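PDB 2VK9: alpha-toxin from Clostridium novyi, which belongs to the large clostridial toxins, its catalytic domain being built on a GT-A type fold that carries a helical domain at the N terminus. Local coordinates for residues A312-A317 and Y328-M333; S110-Y116 and K516-E520; P289-L295 and D355-P359. All blocks are in the same frame, centred on the assembly; numbering follows the deposited sequence.

Contact 1: residues A312-A317 and Y328-M333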
# COMPACT_ATOMS: atom_id res chain seq x y z
N ALA A 312 -6.66 -21.76 4.57
CA ALA A 312 -7.66 -21.11 5.41
C ALA A 312 -8.27 -22.13 6.37
O ALA A 312 -8.37 -21.88 7.58
CB ALA A 312 -8.74 -20.46 4.57
N ALA A 313 -8.65 -23.28 5.83
CA ALA A 313 -9.26 -24.37 6.60
C ALA A 313 -8.37 -24.94 7.70
O ALA A 313 -8.84 -25.20 8.81
CB ALA A 313 -9.70 -25.47 5.66
N ILE A 314 -7.08 -25.13 7.39
CA ILE A 314 -6.07 -25.51 8.39
C ILE A 314 -6.19 -24.59 9.61
O ILE A 314 -6.29 -25.06 10.74
CB ILE A 314 -4.60 -25.41 7.84
CG1 ILE A 314 -4.41 -26.23 6.55
CG2 ILE A 314 -3.57 -25.78 8.92
CD1 ILE A 314 -4.28 -27.73 6.74
N PHE A 315 -6.18 -23.28 9.37
CA PHE A 315 -6.21 -22.33 10.49
C PHE A 315 -7.51 -22.34 11.29
O PHE A 315 -7.47 -22.17 12.51
CB PHE A 315 -5.88 -20.91 10.06
CG PHE A 315 -5.94 -19.94 11.19
CD1 PHE A 315 -5.02 -20.03 12.23
CD2 PHE A 315 -6.94 -18.99 11.25
CE1 PHE A 315 -5.09 -19.16 13.30
CE2 PHE A 315 -7.02 -18.12 12.33
CZ PHE A 315 -6.09 -18.20 13.35
N GLU A 316 -8.65 -22.52 10.61
CA GLU A 316 -9.93 -22.67 11.30
C GLU A 316 -9.87 -23.79 12.34
O GLU A 316 -10.47 -23.69 13.42
CB GLU A 316 -11.05 -22.96 10.30
CG GLU A 316 -11.24 -21.89 9.25
CD GLU A 316 -12.30 -22.24 8.22
OE1 GLU A 316 -12.64 -23.44 8.06
OE2 GLU A 316 -12.80 -21.31 7.55
N ALA A 317 -9.13 -24.85 12.01
CA ALA A 317 -8.93 -25.98 12.90
C ALA A 317 -8.11 -25.58 14.11
O ALA A 317 -8.47 -25.91 15.23
CB ALA A 317 -8.25 -27.11 12.16
N TYR A 328 -14.87 -17.66 14.83
CA TYR A 328 -14.18 -18.04 13.60
C TYR A 328 -14.72 -19.39 13.13
O TYR A 328 -14.11 -20.43 13.41
CB TYR A 328 -12.67 -18.07 13.83
CG TYR A 328 -11.85 -17.79 12.60
CD1 TYR A 328 -11.26 -18.83 11.89
CD2 TYR A 328 -11.66 -16.49 12.14
CE1 TYR A 328 -10.49 -18.58 10.75
CE2 TYR A 328 -10.90 -16.23 11.01
CZ TYR A 328 -10.32 -17.29 10.32
OH TYR A 328 -9.57 -17.05 9.20
N PRO A 329 -15.87 -19.37 12.43
CA PRO A 329 -16.56 -20.58 11.95
C PRO A 329 -15.75 -21.39 10.92
O PRO A 329 -14.84 -20.85 10.29
CB PRO A 329 -17.84 -20.02 11.31
CG PRO A 329 -17.55 -18.60 11.02
CD PRO A 329 -16.62 -18.15 12.09
N TYR A 330 -16.09 -22.67 10.77
CA TYR A 330 -15.46 -23.54 9.77
C TYR A 330 -16.00 -23.26 8.36
O TYR A 330 -16.52 -24.16 7.70
CB TYR A 330 -15.69 -25.01 10.11
CG TYR A 330 -14.78 -25.56 11.18
CD1 TYR A 330 -15.23 -25.72 12.48
CD2 TYR A 330 -13.48 -25.96 10.87
CE1 TYR A 330 -14.39 -26.24 13.46
CE2 TYR A 330 -12.64 -26.48 11.84
CZ TYR A 330 -13.10 -26.62 13.14
OH TYR A 330 -12.26 -27.13 14.11
N LYS A 331 -15.89 -22.01 7.91
CA LYS A 331 -16.41 -21.60 6.61
C LYS A 331 -15.73 -22.31 5.43
O LYS A 331 -16.36 -22.60 4.41
CB LYS A 331 -16.36 -20.07 6.46
CG LYS A 331 -16.51 -19.55 5.03
CD LYS A 331 -16.99 -18.11 4.96
CE LYS A 331 -17.08 -17.66 3.49
NZ LYS A 331 -17.91 -16.43 3.28
N TYR A 332 -14.45 -22.62 5.56
CA TYR A 332 -13.71 -23.21 4.45
C TYR A 332 -13.41 -24.69 4.68
O TYR A 332 -12.78 -25.33 3.84
CB TYR A 332 -12.45 -22.40 4.13
CG TYR A 332 -12.76 -20.99 3.68
CD1 TYR A 332 -12.72 -19.92 4.57
CD2 TYR A 332 -13.11 -20.73 2.36
CE1 TYR A 332 -13.02 -18.64 4.16
CE2 TYR A 332 -13.41 -19.44 1.94
CZ TYR A 332 -13.36 -18.41 2.84
OH TYR A 332 -13.65 -17.14 2.43
N MET A 333 -13.86 -25.21 5.82
CA MET A 333 -13.75 -26.64 6.09
C MET A 333 -15.05 -27.39 5.74
O MET A 333 -15.12 -28.62 5.90
CB MET A 333 -13.36 -26.88 7.55
CG MET A 333 -12.96 -28.31 7.85
SD MET A 333 -11.20 -28.55 8.16
CE MET A 333 -10.48 -28.46 6.54

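Contact 2: residues S110-Y116 and K516-E520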
# COMPACT_ATOMS: atom_id res chain seq x y z
N SER A 110 -14.66 -3.50 13.54
CA SER A 110 -15.49 -4.70 13.59
C SER A 110 -15.03 -5.60 14.72
O SER A 110 -13.92 -5.44 15.24
CB SER A 110 -15.45 -5.45 12.26
OG SER A 110 -14.25 -6.18 12.14
N ASP A 111 -15.89 -6.54 15.11
CA ASP A 111 -15.58 -7.46 16.20
C ASP A 111 -14.57 -8.52 15.78
O ASP A 111 -13.82 -9.02 16.62
CB ASP A 111 -16.85 -8.11 16.75
CG ASP A 111 -17.71 -7.13 17.55
OD1 ASP A 111 -17.31 -5.95 17.69
OD2 ASP A 111 -18.78 -7.55 18.04
N GLN A 112 -14.53 -8.86 14.50
CA GLN A 112 -13.51 -9.78 14.01
C GLN A 112 -12.12 -9.17 14.18
O GLN A 112 -11.19 -9.86 14.60
CB GLN A 112 -13.73 -10.15 12.54
CG GLN A 112 -14.85 -11.15 12.31
CD GLN A 112 -16.21 -10.47 12.13
OE1 GLN A 112 -16.40 -9.27 12.42
NE2 GLN A 112 -17.18 -11.25 11.64
N SER A 113 -12.00 -7.88 13.85
CA SER A 113 -10.73 -7.16 14.02
C SER A 113 -10.24 -7.19 15.45
O SER A 113 -9.04 -7.30 15.68
CB SER A 113 -10.84 -5.71 13.55
OG SER A 113 -11.09 -5.64 12.16
N LEU A 114 -11.16 -7.11 16.42
CA LEU A 114 -10.81 -7.22 17.84
C LEU A 114 -10.25 -8.59 18.19
O LEU A 114 -9.42 -8.71 19.10
CB LEU A 114 -12.00 -6.92 18.75
CG LEU A 114 -12.66 -5.56 18.72
CD1 LEU A 114 -13.62 -5.42 19.84
CD2 LEU A 114 -11.67 -4.47 18.81
N GLU A 115 -10.71 -9.61 17.48
CA GLU A 115 -10.20 -10.97 17.64
C GLU A 115 -8.81 -11.08 17.04
O GLU A 115 -7.89 -11.58 17.70
CB GLU A 115 -11.14 -11.99 16.99
CG GLU A 115 -12.47 -12.21 17.72
CD GLU A 115 -12.45 -13.40 18.70
OE1 GLU A 115 -11.48 -13.54 19.50
OE2 GLU A 115 -13.43 -14.18 18.68
N TYR A 116 -8.64 -10.60 15.80
CA TYR A 116 -7.35 -10.64 15.11
C TYR A 116 -6.28 -9.89 15.90
O TYR A 116 -5.15 -10.34 16.02
CB TYR A 116 -7.44 -10.02 13.71
CG TYR A 116 -8.17 -10.82 12.66
CD1 TYR A 116 -7.70 -10.88 11.35
CD2 TYR A 116 -9.36 -11.49 12.95
CE1 TYR A 116 -8.39 -11.60 10.36
CE2 TYR A 116 -10.05 -12.21 11.98
CZ TYR A 116 -9.56 -12.26 10.68
OH TYR A 116 -10.26 -12.96 9.73
N LYS A 516 -4.39 -15.90 4.84
CA LYS A 516 -5.53 -16.68 4.37
C LYS A 516 -6.63 -16.68 5.43
O LYS A 516 -6.97 -17.71 6.02
CB LYS A 516 -5.12 -18.10 3.98
CG LYS A 516 -3.86 -18.22 3.12
CD LYS A 516 -3.88 -17.30 1.89
CE LYS A 516 -2.82 -17.67 0.86
NZ LYS A 516 -1.56 -18.22 1.45
N THR A 517 -7.18 -15.50 5.68
CA THR A 517 -8.14 -15.31 6.76
C THR A 517 -9.47 -14.90 6.18
O THR A 517 -9.54 -14.37 5.07
CB THR A 517 -7.66 -14.23 7.72
OG1 THR A 517 -7.63 -12.98 7.04
CG2 THR A 517 -6.28 -14.54 8.24
N HIS A 518 -10.54 -15.12 6.94
CA HIS A 518 -11.88 -14.78 6.49
C HIS A 518 -12.00 -13.32 6.06
O HIS A 518 -12.51 -13.04 4.98
CB HIS A 518 -12.91 -15.10 7.58
CG HIS A 518 -12.95 -16.54 7.95
ND1 HIS A 518 -13.61 -17.00 9.06
CD2 HIS A 518 -12.40 -17.63 7.36
CE1 HIS A 518 -13.48 -18.31 9.14
NE2 HIS A 518 -12.74 -18.72 8.12
N ASP A 519 -11.53 -12.40 6.90
CA ASP A 519 -11.64 -10.98 6.60
C ASP A 519 -10.79 -10.59 5.39
O ASP A 519 -11.09 -9.61 4.72
CB ASP A 519 -11.28 -10.13 7.83
CG ASP A 519 -12.41 -10.04 8.85
OD1 ASP A 519 -13.12 -11.05 9.07
OD2 ASP A 519 -12.59 -8.96 9.45
N GLU A 520 -9.76 -11.37 5.09
CA GLU A 520 -8.94 -11.09 3.92
C GLU A 520 -9.62 -11.51 2.62
O GLU A 520 -9.51 -10.82 1.60
CB GLU A 520 -7.59 -11.79 4.02
CG GLU A 520 -6.42 -10.87 3.71
CD GLU A 520 -6.38 -10.39 2.27
OE1 GLU A 520 -6.52 -9.17 2.04
OE2 GLU A 520 -6.18 -11.24 1.38
O HOH W 1 -10.19 -7.71 10.46

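Contact 3: residues P289-L295 and D355-P359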
# COMPACT_ATOMS: atom_id res chain seq x y z
N PRO A 289 -1.01 -13.62 12.93
CA PRO A 289 0.33 -14.19 13.09
C PRO A 289 0.56 -15.41 12.21
O PRO A 289 -0.39 -16.12 11.89
CB PRO A 289 0.38 -14.57 14.57
CG PRO A 289 -0.97 -14.31 15.13
CD PRO A 289 -1.66 -13.37 14.22
N GLY A 290 1.81 -15.62 11.82
CA GLY A 290 2.18 -16.71 10.92
C GLY A 290 1.88 -18.09 11.46
O GLY A 290 2.18 -18.39 12.62
N VAL A 291 1.29 -18.93 10.62
CA VAL A 291 1.00 -20.32 10.99
C VAL A 291 2.03 -21.27 10.38
O VAL A 291 2.48 -21.09 9.25
CB VAL A 291 -0.44 -20.78 10.59
CG1 VAL A 291 -1.50 -19.82 11.14
CG2 VAL A 291 -0.57 -20.89 9.10
N ASN A 292 2.39 -22.28 11.16
CA ASN A 292 3.34 -23.29 10.74
C ASN A 292 2.72 -24.32 9.78
O ASN A 292 2.48 -25.47 10.16
CB ASN A 292 3.87 -23.99 11.98
CG ASN A 292 5.24 -24.57 11.78
OD1 ASN A 292 5.57 -25.09 10.71
ND2 ASN A 292 6.07 -24.48 12.82
N LEU A 293 2.46 -23.92 8.54
CA LEU A 293 1.80 -24.78 7.56
C LEU A 293 2.58 -26.04 7.16
O LEU A 293 1.98 -27.04 6.75
CB LEU A 293 1.41 -23.99 6.30
CG LEU A 293 0.21 -23.05 6.41
CD1 LEU A 293 0.03 -22.25 5.13
CD2 LEU A 293 -1.09 -23.78 6.79
N SER A 294 3.91 -26.00 7.29
CA SER A 294 4.76 -27.16 7.01
C SER A 294 4.27 -28.43 7.70
O SER A 294 4.16 -29.48 7.07
CB SER A 294 6.21 -26.89 7.41
OG SER A 294 6.90 -26.27 6.35
N LEU A 295 3.95 -28.32 8.99
CA LEU A 295 3.57 -29.49 9.79
C LEU A 295 2.42 -30.28 9.17
O LEU A 295 2.28 -31.48 9.41
CB LEU A 295 3.25 -29.07 11.23
CG LEU A 295 4.36 -28.32 11.99
CD1 LEU A 295 3.82 -27.73 13.29
CD2 LEU A 295 5.55 -29.23 12.27
N ASP A 355 3.92 -24.37 18.69
CA ASP A 355 4.49 -25.10 17.60
C ASP A 355 3.68 -24.79 16.33
O ASP A 355 4.19 -24.89 15.21
CB ASP A 355 4.45 -26.59 17.95
CG ASP A 355 5.32 -27.44 17.05
OD1 ASP A 355 5.85 -26.92 16.03
OD2 ASP A 355 5.48 -28.65 17.36
N LEU A 356 2.43 -24.37 16.53
CA LEU A 356 1.50 -24.13 15.43
C LEU A 356 1.50 -22.69 14.94
O LEU A 356 1.51 -22.43 13.74
CB LEU A 356 0.09 -24.52 15.85
CG LEU A 356 -0.19 -26.01 16.02
CD1 LEU A 356 -1.33 -26.22 16.99
CD2 LEU A 356 -0.50 -26.63 14.67
N ILE A 357 1.46 -21.75 15.89
CA ILE A 357 1.47 -20.33 15.59
C ILE A 357 2.85 -19.77 15.88
O ILE A 357 3.40 -20.00 16.96
CB ILE A 357 0.42 -19.54 16.42
CG1 ILE A 357 -0.98 -20.17 16.32
CG2 ILE A 357 0.39 -18.07 16.02
CD1 ILE A 357 -1.55 -20.25 14.92
N LEU A 358 3.41 -19.03 14.93
CA LEU A 358 4.75 -18.49 15.05
C LEU A 358 4.76 -17.06 15.63
O LEU A 358 3.91 -16.24 15.26
CB LEU A 358 5.46 -18.55 13.68
CG LEU A 358 6.14 -19.88 13.29
CD1 LEU A 358 5.20 -21.07 13.29
CD2 LEU A 358 6.82 -19.78 11.94
N PRO A 359 5.68 -16.78 16.57
CA PRO A 359 5.87 -15.41 17.05
C PRO A 359 6.73 -14.62 16.08
O PRO A 359 7.48 -15.22 15.31
CB PRO A 359 6.63 -15.61 18.36
CG PRO A 359 7.40 -16.85 18.16
CD PRO A 359 6.56 -17.73 17.27

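Contact 1: residues A312-A317 and Y328-M333
E316, on helix 307-321, reaches across to Y328-M333: the loop leading from helix 307-321 toward helix 338-349 folds back on that helix, and a carboxylate receives one of its backbone N-H groups, here just beyond an inverse gamma turn centred on Y330. A chi1 of -59° sets E316 CG beside the backbone N, and the extended chain beyond it brings the carboxylate to Y332 N. Its CB lies 3.9 Å from Y330 CD2. One step on, CG comes within 3.7 Å of Y328 CE1, and the two side chains cross at about a right angle. At the tip, OE2 accepts from Y332 N through its syn lone pair at 2.9 Å, with an N-H...O angle of 150°, while OE1 takes a weaker share of the same N-H. OE2 is also bonded to H518 NE2, which probably helps to hold the rotation of the carboxylate.

Beside this polar centre, aromatic and small residues fill the interface. F315 turns its ring edge toward the face of Y328, the planes 75° apart in an offset edge-to-face pair. A312 and A313 suit the helix surface facing Y332 and M333, because methyl groups let the loop come near. E316 OE2 also lies at the edge of the Y332 ring, near its plane, 3.3 Å from Y332 CD1.

Contact 2: residues S110-Y116 and K516-E520
Two helix beginnings meet here: Q112 and D519 bring their CA atoms to 7.7 Å, the nearest approach of the two backbones. S110 holds the N-cap position before one helix and T517 before the other. The T517 side chain accepts from E520 N in a weak capping bond, and its OG1 also bonds to D286 O, a double role for which a small hydroxyl residue is well suited.

Y116 spans the gap: with CG beside its backbone N (chi1 -72°), it sends its ring toward the start of helix 518-523. Its OH accepts from D519 N at 3.2 Å along an almost straight line, 169° at the hydrogen, which satisfies an N-H that the opening turn of a helix usually leaves without an intrahelical partner. The ring meets T517 at its edge, OG1 lying near the ring plane 3.7 Å from Y116 CE1. D519 comes at the ring obliquely, the carboxylate and ring planes 43° apart, and its OD2 lies 3.5 Å from Q112 CB. A water bonded to S113 OG (2.8 Å) lies 2.9 Å from D519 OD2, to which it probably donates.

Around the contact, L114 packs on helix 217-234 and Y116 on M325 of the loop that follows helix 307-321. H518 stacks on Y328 of that loop and H518 N donates to Y328 OH, so the helix starts adjoin it.

Contact 3: residues P289-L295 and D355-P359
V291 and I357 are paired in a single antiparallel bridge, as a non-hydrogen-bonded pair with CA atoms 4.6 Å apart. The bonds lie to each side of the pair: L358 N donates to G290 O at 2.7 Å, and N292 N donates to L356 O at the same length of 2.7 Å. Both are nearly straight, 172° at the hydrogen, and V291 CA adds a C-H...O contact to L356 O. At G290 the backbone itself meets D355-P359, and L358 CB packs beside its carbonyl oxygen.

The buried, apolar side of this bridge is formed by P289, V291 and I357. The branched chains suit extended backbone and fill space close to it: V291 CG1 lies 3.8 Å from I357 CD1, while I357 CG2 touches P289 CB at 3.8 Å.

Toward N292 and D355 the contact is looser and partly exposed. N292 is the centre of an inverse gamma turn, and with CG anti to its backbone N (chi1 -154°) its amide swings to D355 O, where ND2 makes only a weak bond, 3.1 Å long and bent to 127°. L358 CD1 packs on N292 CB, methyl against methylene. L295 CD1 lies 3.4 Å from D355 O and close to D355 OD1, plain van der Waals packing of a methyl on polar atoms.

In the fold, P289 rests on M119 and W120, and I357 on F123, of helix 111-123; V291 meets F315 and I357 meets I318 on helix 307-321.

Overall arrangement
After the N-terminal helices and strand 99-103, the chain reaches S110-Y116, where contact 2 opens the longest of three loops, closed some 400 residues later at K516-E520. Within it, P289-L295 follows strand 280-283 and opens contact 3, closed at D355-P359, at the end of helix 353-356. Contact 1, the most local, lies within that loop and joins helix 307-321 to the connection before helix 338-349. The three loops therefore nest and never cross. Contact 1 touches both others, by polar bonds on the side of contact 2 and by apolar packing on that of contact 3. Contacts 2 and 3 do not touch each other, their nearest atoms being about 5 Å apart.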